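Local coordinates for protein inulin fructotransferase (PDB 2INV) that probably cleaves the terminal difructose unit from inulin by intramolecular fructosyl transfer, releasing it as a cyclic difructose anhydride, at residues V148-T151 with S156-N159; F90-L95 with F180-H185; P350-I355 with N366-D371; M279-N284 with N311-L316; T299-G302 with F306-R309. All coordinates share one frame; numbering follows the deposited sequence.

How the interactions relate
The contacts are spread along a right-handed parallel beta-helix and the loops that rise from it toward the sugar site. Interactions 1 and 2 lie 9 Å apart between centres and touch, N159 ND2 reaching Y182 O at 2.8 Å. Interaction 2 supplies S93 to a bound fructose, and interaction 5 closes in on the same site: S93 OG and F306 CE2 are 3.8 Å apart. Interaction 1 meets interaction 5 where Y157 CE2 packs on F306 CE1 at 3.7 Å. Interaction 5 is nested within the loop that interaction 4 closes. Interaction 4 joins interaction 3, further along the helix, through T351 N and D315 O at 3.0 Å.

Interaction 1. Residues V148-T151 with S156-N159; sequences VGFT and SYHN
The loop between strands 135-146 and 162-166 of the parallel beta-helix folds back on itself around F150, whose ring is laid against the backbone of Y157. It illustrates how an aromatic side chain can organise a segment that has no regular secondary structure. Y157 CA stands 3.3 Å from the centroid of the F150 ring, almost exactly on its normal, a CH-pi contact over the face. A first torsion that puts F150 CG anti to its carbonyl carbon (chi1 -74°) places the ring there. The two rings themselves are slid apart, with planes 29° from one another, and barely overlap; the hydroxyl of Y157 bonds R252 of the sugar pocket. Two hydrogen bonds flank the aromatic group: T151 N gives a nearly straight one to H158 O at 2.8 Å, and N159 ND2, also a partner of Y182, reaches G149 O at 3.1 Å from above that carbonyl's plane. S156 OG accepts from H158 N in an ST turn, while H158 ND1 bonds S156 O at 2.7 Å, so the returning arm of the loop is braced internally. Cutting F150 back to an alanine would probably leave Y157 CA and the ring of Y182 without the face they pack on, opening a gap between the two halves of the loop. Y182, just past strand 174-181, stacks on the other face of F150.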
# COMPACT_ATOMS: atom_id res chain seq x y z
N VAL A 148 16.30 23.13 6.25
CA VAL A 148 17.31 24.00 5.64
C VAL A 148 18.78 23.56 5.72
O VAL A 148 19.46 23.54 4.70
CB VAL A 148 17.18 25.43 6.21
CG1 VAL A 148 18.17 26.35 5.52
CG2 VAL A 148 15.76 25.93 6.02
N GLY A 149 19.26 23.23 6.91
CA GLY A 149 20.65 22.83 7.03
C GLY A 149 21.03 22.19 8.35
O GLY A 149 20.29 22.26 9.33
N PHE A 150 22.21 21.57 8.38
CA PHE A 150 22.71 20.92 9.58
C PHE A 150 23.78 21.77 10.27
O PHE A 150 24.64 22.34 9.60
CB PHE A 150 23.19 19.51 9.25
CG PHE A 150 22.05 18.57 9.00
CD1 PHE A 150 20.93 18.63 9.81
CD2 PHE A 150 22.06 17.67 7.94
CE1 PHE A 150 19.83 17.83 9.57
CE2 PHE A 150 20.97 16.85 7.69
CZ PHE A 150 19.84 16.93 8.51
N THR A 151 23.73 21.82 11.59
CA THR A 151 24.62 22.68 12.36
C THR A 151 25.25 22.07 13.61
O THR A 151 24.55 21.46 14.41
CB THR A 151 23.83 23.92 12.81
OG1 THR A 151 22.50 23.52 13.18
CG2 THR A 151 23.78 24.96 11.70
N SER A 156 26.07 16.84 9.80
CA SER A 156 25.83 16.41 11.17
C SER A 156 24.48 15.76 11.46
O SER A 156 24.36 14.98 12.40
CB SER A 156 25.99 17.60 12.12
OG SER A 156 24.84 18.45 12.04
N TYR A 157 23.47 16.07 10.65
CA TYR A 157 22.12 15.54 10.87
C TYR A 157 21.61 16.07 12.19
O TYR A 157 20.82 15.42 12.87
CB TYR A 157 22.10 14.02 10.95
CG TYR A 157 22.11 13.30 9.63
CD1 TYR A 157 20.92 13.01 8.95
CD2 TYR A 157 23.30 12.88 9.08
CE1 TYR A 157 20.94 12.33 7.75
CE2 TYR A 157 23.34 12.19 7.89
CZ TYR A 157 22.16 11.91 7.22
OH TYR A 157 22.20 11.22 6.04
N HIS A 158 22.10 17.24 12.57
CA HIS A 158 21.68 17.86 13.82
C HIS A 158 21.32 19.30 13.57
O HIS A 158 22.04 20.01 12.86
CB HIS A 158 22.80 17.82 14.85
CG HIS A 158 22.94 16.49 15.54
ND1 HIS A 158 23.58 15.41 14.97
CD2 HIS A 158 22.50 16.06 16.75
CE1 HIS A 158 23.52 14.38 15.78
NE2 HIS A 158 22.87 14.74 16.87
N ASN A 159 20.21 19.74 14.15
CA ASN A 159 19.83 21.13 13.97
C ASN A 159 18.70 21.52 14.91
O ASN A 159 18.16 22.61 14.83
CB ASN A 159 19.46 21.42 12.51
CG ASN A 159 18.23 20.67 12.05
OD1 ASN A 159 17.42 20.21 12.86
ND2 ASN A 159 18.07 20.56 10.74

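Interaction 2. Residues F90-L95 with F180-H185; sequences FSRSIL and FVYLEH. With FRU (beta-D-fructofuranose), chain D.
R92, in the first turn of helix 92-96, spreads its aliphatic chain over the ring of Y182, which follows strand 174-181 of the parallel beta-helix. The contact packs a short helix against the turn that follows this strand, beside the sugar pocket. R92 CB stands 3.4 Å from the centroid of the Y182 ring, close to its normal, in a CH-pi contact. Farther out, R92 CD lies 3.6 Å from Y182 CD2. The arginine reaches across because its chain is extended from CG to NE, beginning with CG opposite the carbonyl carbon (chi1 -87°); its charged end goes on to a salt bridge with D146. The Y182 hydroxyl reaches the start of the helix, 3.3 Å from S93 CA, and is hydrogen-bonded to D96. A leucine in place of Y182 would probably leave the D96 carboxylate without that mate and strip R92 of the flat surface it rests on. Beside this pair, V181 CG2 meets F90 O at 3.6 Å. S91 is the N-cap of the helix, its OG accepting from I94 N. S93 turns its OG away from its own backbone N (chi1 -170°) and toward fructose O1, with which it forms a 2.7 Å hydrogen bond. The same S93 OG also bonds a water, at 2.9 Å, and that water donates to Y182 OH.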
# COMPACT_ATOMS: atom_id res chain seq x y z
N PHE A 90 14.01 17.21 -2.30
CA PHE A 90 15.23 17.63 -2.99
C PHE A 90 16.37 17.27 -2.03
O PHE A 90 16.33 17.61 -0.85
CB PHE A 90 15.17 19.14 -3.26
CG PHE A 90 16.48 19.75 -3.70
CD1 PHE A 90 17.38 20.25 -2.76
CD2 PHE A 90 16.78 19.88 -5.05
CE1 PHE A 90 18.56 20.87 -3.15
CE2 PHE A 90 17.97 20.52 -5.45
CZ PHE A 90 18.85 21.01 -4.51
N SER A 91 17.36 16.57 -2.57
CA SER A 91 18.51 16.11 -1.80
C SER A 91 19.46 17.22 -1.37
O SER A 91 20.39 17.56 -2.09
CB SER A 91 19.28 15.08 -2.64
OG SER A 91 20.44 14.61 -1.97
N ARG A 92 19.24 17.77 -0.18
CA ARG A 92 20.12 18.82 0.32
C ARG A 92 21.49 18.25 0.62
O ARG A 92 22.50 18.95 0.58
CB ARG A 92 19.55 19.47 1.59
CG ARG A 92 18.57 20.61 1.32
CD ARG A 92 18.17 21.30 2.61
NE ARG A 92 17.31 22.47 2.38
CZ ARG A 92 17.73 23.62 1.86
NH1 ARG A 92 19.01 23.78 1.50
NH2 ARG A 92 16.89 24.63 1.70
N SER A 93 21.51 16.95 0.91
CA SER A 93 22.75 16.25 1.22
C SER A 93 23.71 16.31 0.03
O SER A 93 24.87 16.64 0.18
CB SER A 93 22.45 14.78 1.55
OG SER A 93 23.60 14.13 2.06
N ILE A 94 23.20 16.00 -1.15
CA ILE A 94 24.04 16.03 -2.34
C ILE A 94 24.46 17.47 -2.67
O ILE A 94 25.60 17.71 -3.05
CB ILE A 94 23.33 15.34 -3.53
CG1 ILE A 94 23.12 13.87 -3.20
CG2 ILE A 94 24.18 15.48 -4.79
CD1 ILE A 94 22.30 13.10 -4.21
N LEU A 95 23.55 18.43 -2.50
CA LEU A 95 23.90 19.82 -2.77
C LEU A 95 25.06 20.26 -1.87
O LEU A 95 26.02 20.86 -2.35
CB LEU A 95 22.69 20.75 -2.52
CG LEU A 95 23.01 22.25 -2.52
CD1 LEU A 95 23.30 22.72 -3.94
CD2 LEU A 95 21.84 23.03 -1.94
N PHE A 180 9.65 15.30 3.91
CA PHE A 180 10.40 15.77 5.07
C PHE A 180 11.86 15.76 4.66
O PHE A 180 12.35 14.75 4.16
CB PHE A 180 10.22 14.83 6.26
CG PHE A 180 8.83 14.80 6.82
CD1 PHE A 180 8.45 15.65 7.86
CD2 PHE A 180 7.91 13.87 6.35
CE1 PHE A 180 7.18 15.57 8.42
CE2 PHE A 180 6.64 13.78 6.91
CZ PHE A 180 6.27 14.63 7.94
N VAL A 181 12.56 16.86 4.89
CA VAL A 181 13.97 16.90 4.53
C VAL A 181 14.80 17.81 5.43
O VAL A 181 14.37 18.91 5.80
CB VAL A 181 14.13 17.29 3.05
CG1 VAL A 181 13.58 18.69 2.80
CG2 VAL A 181 15.59 17.21 2.65
N TYR A 182 15.98 17.32 5.79
CA TYR A 182 16.95 18.02 6.63
C TYR A 182 16.42 18.49 8.00
O TYR A 182 16.71 19.61 8.43
CB TYR A 182 17.57 19.18 5.84
CG TYR A 182 18.97 18.91 5.32
CD1 TYR A 182 19.31 17.70 4.72
CD2 TYR A 182 19.96 19.89 5.41
CE1 TYR A 182 20.61 17.45 4.23
CE2 TYR A 182 21.27 19.66 4.92
CZ TYR A 182 21.57 18.44 4.33
OH TYR A 182 22.85 18.23 3.87
N LEU A 183 15.69 17.62 8.68
CA LEU A 183 15.12 17.90 10.01
C LEU A 183 15.73 16.94 11.02
O LEU A 183 15.83 15.74 10.73
CB LEU A 183 13.60 17.70 10.00
CG LEU A 183 12.75 18.70 9.23
CD1 LEU A 183 11.36 18.15 9.06
CD2 LEU A 183 12.73 20.01 9.99
N GLU A 184 16.09 17.42 12.21
CA GLU A 184 16.65 16.48 13.16
C GLU A 184 15.64 15.40 13.48
O GLU A 184 16.00 14.23 13.65
CB GLU A 184 17.12 17.16 14.45
CG GLU A 184 18.08 16.23 15.18
CD GLU A 184 18.81 16.85 16.35
OE1 GLU A 184 19.22 18.03 16.24
OE2 GLU A 184 19.00 16.15 17.36
N HIS A 185 14.37 15.79 13.56
CA HIS A 185 13.29 14.85 13.81
C HIS A 185 12.21 15.22 12.80
O HIS A 185 11.69 16.33 12.84
CB HIS A 185 12.73 15.01 15.23
CG HIS A 185 13.72 14.72 16.31
ND1 HIS A 185 13.89 13.47 16.86
CD2 HIS A 185 14.60 15.54 16.94
CE1 HIS A 185 14.83 13.53 17.79
NE2 HIS A 185 15.28 14.77 17.86
C1 FRU D . 22.90 11.03 -0.05
C2 FRU D . 21.83 9.85 0.00
C3 FRU D . 20.65 10.10 0.98
C4 FRU D . 20.29 8.71 1.55
C5 FRU D . 21.61 8.00 1.48
C6 FRU D . 21.38 6.62 0.86
O1 FRU D . 23.18 11.55 1.28
O3 FRU D . 19.52 10.93 0.90
O4 FRU D . 19.70 8.79 2.83
O5 FRU D . 22.54 8.84 0.71
O6 FRU D . 22.43 5.84 1.28
O HOH W 1 24.36 15.84 4.33

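Interaction 3. Residues P350-I355 with N366-D371; sequences PTQILI and NHVVSD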
# COMPACT_ATOMS: atom_id res chain seq x y z
N PRO A 350 30.60 -12.15 10.46
CA PRO A 350 29.39 -11.34 10.57
C PRO A 350 28.19 -12.20 10.96
O PRO A 350 28.05 -13.33 10.49
CB PRO A 350 29.27 -10.75 9.17
CG PRO A 350 30.70 -10.46 8.84
CD PRO A 350 31.44 -11.69 9.34
N THR A 351 27.34 -11.66 11.82
CA THR A 351 26.15 -12.38 12.26
C THR A 351 24.92 -11.81 11.56
O THR A 351 24.62 -10.63 11.71
CB THR A 351 25.93 -12.26 13.78
OG1 THR A 351 27.02 -12.87 14.48
CG2 THR A 351 24.63 -12.94 14.20
N GLN A 352 24.24 -12.64 10.78
CA GLN A 352 23.05 -12.18 10.09
C GLN A 352 21.91 -12.03 11.10
O GLN A 352 21.32 -10.95 11.24
CB GLN A 352 22.63 -13.15 8.98
CG GLN A 352 23.62 -13.25 7.81
CD GLN A 352 24.11 -11.90 7.31
OE1 GLN A 352 23.32 -10.99 7.03
NE2 GLN A 352 25.43 -11.77 7.20
N ILE A 353 21.60 -13.12 11.80
CA ILE A 353 20.53 -13.07 12.78
C ILE A 353 21.01 -13.45 14.18
O ILE A 353 21.55 -14.54 14.40
CB ILE A 353 19.36 -13.99 12.38
CG1 ILE A 353 18.73 -13.47 11.09
CG2 ILE A 353 18.31 -14.03 13.49
CD1 ILE A 353 17.71 -14.40 10.48
N LEU A 354 20.82 -12.54 15.12
CA LEU A 354 21.21 -12.77 16.51
C LEU A 354 20.00 -12.75 17.42
O LEU A 354 19.23 -11.78 17.47
CB LEU A 354 22.21 -11.73 17.00
CG LEU A 354 22.51 -11.82 18.50
CD1 LEU A 354 23.18 -13.15 18.81
CD2 LEU A 354 23.40 -10.66 18.91
N ILE A 355 19.85 -13.85 18.15
CA ILE A 355 18.77 -14.01 19.09
C ILE A 355 19.46 -13.80 20.44
O ILE A 355 19.98 -14.72 21.06
CB ILE A 355 18.16 -15.43 18.93
CG1 ILE A 355 17.77 -15.64 17.45
CG2 ILE A 355 16.94 -15.61 19.80
CD1 ILE A 355 16.74 -14.64 16.93
N ASN A 366 15.45 -18.52 5.74
CA ASN A 366 16.13 -17.24 5.59
C ASN A 366 17.37 -17.50 4.75
O ASN A 366 18.29 -18.21 5.18
CB ASN A 366 16.53 -16.69 6.97
CG ASN A 366 15.34 -16.22 7.77
OD1 ASN A 366 14.76 -15.16 7.49
ND2 ASN A 366 14.94 -17.00 8.77
N HIS A 367 17.39 -16.93 3.55
CA HIS A 367 18.51 -17.10 2.64
C HIS A 367 19.58 -16.04 2.85
O HIS A 367 19.31 -14.84 2.74
CB HIS A 367 18.02 -17.08 1.19
CG HIS A 367 19.10 -17.38 0.20
ND1 HIS A 367 19.25 -16.66 -0.97
CD2 HIS A 367 20.05 -18.34 0.17
CE1 HIS A 367 20.26 -17.16 -1.66
NE2 HIS A 367 20.76 -18.18 -0.99
N VAL A 368 20.80 -16.49 3.13
CA VAL A 368 21.91 -15.58 3.35
C VAL A 368 22.90 -15.64 2.19
O VAL A 368 23.24 -16.72 1.69
CB VAL A 368 22.67 -15.92 4.65
CG1 VAL A 368 23.91 -15.04 4.77
CG2 VAL A 368 21.76 -15.72 5.84
N VAL A 369 23.36 -14.47 1.78
CA VAL A 369 24.33 -14.34 0.71
C VAL A 369 25.35 -13.37 1.25
O VAL A 369 25.01 -12.25 1.61
CB VAL A 369 23.71 -13.73 -0.56
CG1 VAL A 369 24.74 -13.74 -1.68
CG2 VAL A 369 22.47 -14.50 -0.95
N SER A 370 26.60 -13.78 1.30
CA SER A 370 27.61 -12.88 1.78
C SER A 370 28.96 -13.18 1.19
O SER A 370 29.27 -14.33 0.85
CB SER A 370 27.68 -12.89 3.32
OG SER A 370 28.11 -14.15 3.79
N ASP A 371 29.76 -12.13 1.08
CA ASP A 371 31.09 -12.22 0.51
C ASP A 371 32.07 -12.88 1.47
O ASP A 371 33.19 -13.24 1.08
CB ASP A 371 31.58 -10.81 0.15
CG ASP A 371 31.69 -9.92 1.38
OD1 ASP A 371 32.61 -9.07 1.43
OD2 ASP A 371 30.86 -10.07 2.29
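Side-chain packing across the interior of one coil of the beta-helix brings Q352 against V368 and I353 against N366. No hydrogen bond crosses between the two segments, which lie on strands 351-357 and 362-370; these strands belong to different faces, and the side chains fill the space between them. The backbones stay well apart, with Q352 CA and V368 CA 7.6 Å from each other. Q352 uses its aliphatic portion: its CG sits 3.5 Å from V368 CG1 and 3.7 Å from V368 CG2, so that a single methylene is held against both branches of the valine. CG is set by the first torsion, anti to the carbonyl carbon (chi1 -67°); the bend at the second (chi2 -45°) then turns the amide, whose nitrogen bonds the hydroxyl of S374. The chain turns a corner at Q352, consistent with Q352 and I353 both pointing toward 366-371, where a regular strand would alternate. I353 CD1 approaches N366 CG at 4.0 Å, the two side chains crossing at about a right angle. The buried amide of N366 is satisfied beyond the contact, its nitrogen by the carbonyl of I329 and its oxygen by the side chain of N332. Strand 328-337 flanks the pair, with Y336 against Q352 and F334 against I353, while H376 of strand 375-379 touches V368; H367 and V369 pack on N326 of the second subunit.

Interaction 4. Residues M279-N284 with N311-L316; sequences MLRLLN and NGLDDL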
# COMPACT_ATOMS: atom_id res chain seq x y z
N MSE A 279 20.22 -3.24 11.72
CA MSE A 279 19.28 -2.51 10.86
C MSE A 279 17.85 -2.74 11.34
O MSE A 279 17.00 -1.86 11.25
CB MSE A 279 19.43 -2.99 9.40
CG MSE A 279 20.61 -2.38 8.67
SE MSE A 279 21.31 -3.46 7.23
CE MSE A 279 22.20 -4.85 8.25
N LEU A 280 17.61 -3.94 11.86
CA LEU A 280 16.30 -4.34 12.36
C LEU A 280 16.50 -4.75 13.82
O LEU A 280 17.12 -5.78 14.10
CB LEU A 280 15.79 -5.55 11.55
CG LEU A 280 14.13 -5.48 11.58
CD1 LEU A 280 13.67 -6.25 10.36
CD2 LEU A 280 13.72 -6.01 12.91
N ARG A 281 15.96 -3.96 14.75
CA ARG A 281 16.13 -4.26 16.17
C ARG A 281 14.87 -4.50 16.99
O ARG A 281 13.93 -3.72 16.96
CB ARG A 281 16.94 -3.15 16.83
CG ARG A 281 18.29 -2.89 16.19
CD ARG A 281 19.08 -1.88 17.02
NE ARG A 281 20.03 -1.12 16.20
CZ ARG A 281 20.84 -0.19 16.68
NH1 ARG A 281 20.83 0.10 17.98
NH2 ARG A 281 21.67 0.46 15.87
N LEU A 282 14.88 -5.60 17.73
CA LEU A 282 13.78 -5.96 18.62
C LEU A 282 14.41 -5.99 20.01
O LEU A 282 15.05 -6.96 20.42
CB LEU A 282 13.18 -7.32 18.26
CG LEU A 282 11.75 -7.19 17.72
CD1 LEU A 282 11.72 -6.30 16.49
CD2 LEU A 282 11.18 -8.56 17.40
N LEU A 283 14.23 -4.88 20.70
CA LEU A 283 14.81 -4.64 22.02
C LEU A 283 13.85 -4.62 23.20
O LEU A 283 12.64 -4.49 23.05
CB LEU A 283 15.54 -3.30 22.00
CG LEU A 283 16.37 -3.05 20.74
CD1 LEU A 283 16.82 -1.61 20.68
CD2 LEU A 283 17.55 -4.00 20.76
N ASN A 284 14.45 -4.74 24.38
CA ASN A 284 13.73 -4.69 25.64
C ASN A 284 12.45 -5.52 25.64
O ASN A 284 11.35 -4.99 25.81
CB ASN A 284 13.46 -3.22 25.95
CG ASN A 284 14.70 -2.36 25.77
OD1 ASN A 284 14.63 -1.22 25.33
ND2 ASN A 284 15.86 -2.94 26.09
N ASN A 311 27.71 3.49 13.83
CA ASN A 311 26.64 3.53 14.82
C ASN A 311 27.13 2.92 16.13
O ASN A 311 26.34 2.63 17.02
CB ASN A 311 25.38 2.82 14.28
CG ASN A 311 25.56 1.31 14.15
OD1 ASN A 311 26.66 0.78 14.31
ND2 ASN A 311 24.47 0.62 13.82
N GLY A 312 28.44 2.71 16.21
CA GLY A 312 29.04 2.17 17.41
C GLY A 312 28.80 0.69 17.67
O GLY A 312 29.21 0.16 18.70
N LEU A 313 28.14 0.02 16.74
CA LEU A 313 27.88 -1.40 16.90
C LEU A 313 28.83 -2.24 16.06
O LEU A 313 29.26 -1.80 14.99
CB LEU A 313 26.44 -1.72 16.52
CG LEU A 313 25.38 -1.09 17.44
CD1 LEU A 313 23.99 -1.50 16.98
CD2 LEU A 313 25.62 -1.55 18.87
N ASP A 314 29.17 -3.42 16.55
CA ASP A 314 30.06 -4.28 15.78
C ASP A 314 29.23 -5.31 15.03
O ASP A 314 28.01 -5.39 15.20
CB ASP A 314 31.14 -4.95 16.65
CG ASP A 314 30.58 -5.92 17.69
OD1 ASP A 314 29.65 -6.70 17.38
OD2 ASP A 314 31.10 -5.91 18.84
N ASP A 315 29.89 -6.08 14.17
CA ASP A 315 29.20 -7.08 13.35
C ASP A 315 28.71 -8.31 14.07
O ASP A 315 28.21 -9.25 13.44
CB ASP A 315 30.10 -7.47 12.19
CG ASP A 315 30.24 -6.36 11.17
OD1 ASP A 315 29.35 -6.22 10.31
OD2 ASP A 315 31.22 -5.59 11.25
N LEU A 316 28.85 -8.34 15.39
CA LEU A 316 28.37 -9.49 16.14
C LEU A 316 27.01 -9.13 16.73
O LEU A 316 26.29 -9.99 17.25
CB LEU A 316 29.38 -9.91 17.22
CG LEU A 316 30.66 -10.53 16.64
CD1 LEU A 316 31.67 -10.78 17.75
CD2 LEU A 316 30.33 -11.83 15.94
O HOH W 2 23.56 2.29 17.17
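R281 lies in the extended backbone of strand 280-283, on one face of the parallel beta-helix, and meets a loop in which N311 and L313 bracket a tight Asx turn. That turn is closed by L313 N, which bonds N311 OD1 at 2.9 Å, and G312 at its middle has positive phi (73°). A second Asx turn follows, from D314 OD1 to L316 N. One arginine does almost all the work of joining strand and loop. Extended from CG to NE, its side chain brings the guanidinium beneath L313, whose CD1 rests over one face, 3.4 Å from R281 CZ and nearer still to NH2. N311 approaches with its amide plane 85° from the guanidinium plane; R281 NH2 and N311 ND2, both donors, are close without bonding. Each is satisfied by carbonyls outside the contact: R254 O receives both R281 NH2 and N311 ND2, and P277 O accepts from N311 ND2. R281 NE donates to G278 O, which helps fix the rotation of the group. No hydrogen bond joins the segments directly; a water in the guanidinium plane bridges them, accepting from R281 NH2 at 2.9 Å and donating to N311 O at 2.8 Å.

Interaction 5. Residues T299-G302 with F306-R309; sequences TNEG and FIGR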
# COMPACT_ATOMS: atom_id res chain seq x y z
N THR A 299 25.63 -3.47 3.77
CA THR A 299 26.82 -3.24 2.97
C THR A 299 27.55 -2.05 3.56
O THR A 299 27.17 -1.54 4.63
CB THR A 299 26.48 -2.99 1.48
OG1 THR A 299 27.67 -3.08 0.69
CG2 THR A 299 25.86 -1.61 1.30
N ASN A 300 28.60 -1.60 2.89
CA ASN A 300 29.37 -0.48 3.41
C ASN A 300 28.92 0.85 2.80
O ASN A 300 28.51 0.92 1.64
CB ASN A 300 30.86 -0.70 3.13
CG ASN A 300 31.14 -1.01 1.68
OD1 ASN A 300 30.57 -1.94 1.11
ND2 ASN A 300 32.03 -0.23 1.07
N GLU A 301 29.01 1.90 3.60
CA GLU A 301 28.64 3.25 3.19
C GLU A 301 29.21 3.53 1.80
O GLU A 301 30.41 3.43 1.58
CB GLU A 301 29.19 4.26 4.19
CG GLU A 301 29.15 5.70 3.71
CD GLU A 301 27.74 6.21 3.48
OE1 GLU A 301 27.01 6.41 4.47
OE2 GLU A 301 27.36 6.39 2.30
N GLY A 302 28.34 3.92 0.86
CA GLY A 302 28.79 4.17 -0.49
C GLY A 302 29.02 5.62 -0.92
O GLY A 302 29.65 5.84 -1.96
N PHE A 306 30.32 10.54 3.81
CA PHE A 306 29.99 9.78 5.01
C PHE A 306 30.82 8.55 5.25
O PHE A 306 30.55 7.79 6.18
CB PHE A 306 28.53 9.38 4.94
CG PHE A 306 27.63 10.53 5.01
CD1 PHE A 306 27.41 11.16 6.22
CD2 PHE A 306 27.09 11.07 3.85
CE1 PHE A 306 26.68 12.32 6.29
CE2 PHE A 306 26.35 12.25 3.91
CZ PHE A 306 26.15 12.87 5.13
N ILE A 307 31.84 8.33 4.44
CA ILE A 307 32.64 7.16 4.67
C ILE A 307 33.37 7.34 5.98
O ILE A 307 33.84 8.43 6.30
CB ILE A 307 33.62 6.89 3.54
CG1 ILE A 307 32.83 6.54 2.28
CG2 ILE A 307 34.55 5.76 3.92
CD1 ILE A 307 33.67 6.34 1.05
N GLY A 308 33.42 6.26 6.75
CA GLY A 308 34.10 6.30 8.03
C GLY A 308 33.17 6.50 9.21
O GLY A 308 33.62 6.39 10.36
N ARG A 309 31.90 6.82 8.97
CA ARG A 309 30.97 7.03 10.08
C ARG A 309 30.40 5.69 10.54
O ARG A 309 30.50 4.69 9.83
CB ARG A 309 29.85 7.98 9.66
CG ARG A 309 29.36 8.90 10.79
CD ARG A 309 29.87 10.34 10.69
NE ARG A 309 28.85 11.30 10.27
CZ ARG A 309 27.80 11.62 11.02
NH1 ARG A 309 27.63 11.06 12.22
NH2 ARG A 309 26.91 12.51 10.58
O HOH W 3 28.20 6.13 6.89
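The carboxylate oxygen OE1 of E301 is gripped by two partners: a water, 2.7 Å away, that also donates to F306 O, and the side chain of R252 in a salt bridge. Such sharing is a compact example of how a charged group can tie a loop to a binding site. The same water lies 3.0 Å from F306 O, so it bridges the two segments where no direct hydrogen bond does. The other oxygen of E301, OE2, accepts from the backbone N of Y303, and with both oxygens engaged the carboxylate is held in its orientation. The glutamate gets there by sending CG away from its backbone N (chi1 166°) and then bending at the second torsion (chi2 63°), which folds the acid back alongside F306 CB. Its OE1 comes within 3.4 Å of F306 CB, while the methylene CG lies 3.5 Å from F306 O. Beside it, I307 CG1 meets E301 CG at 4.0 Å, a small apolar contact beside the water bridge. F306 opens a type II beta turn closed by R309 N bonding to F306 O at 3.2 Å; G308 supplies the positive phi (98°) of its third position. R252 and Y303 line the sugar pocket, and R252 also makes a cation-pi contact with the ring of F306, which lies about 4 Å from a bound fructose at its nearest atoms. The whole arrangement sits in the long loop between strands 285-299 and 320-323, with R309 reaching N155 in the loop that follows strand 135-146.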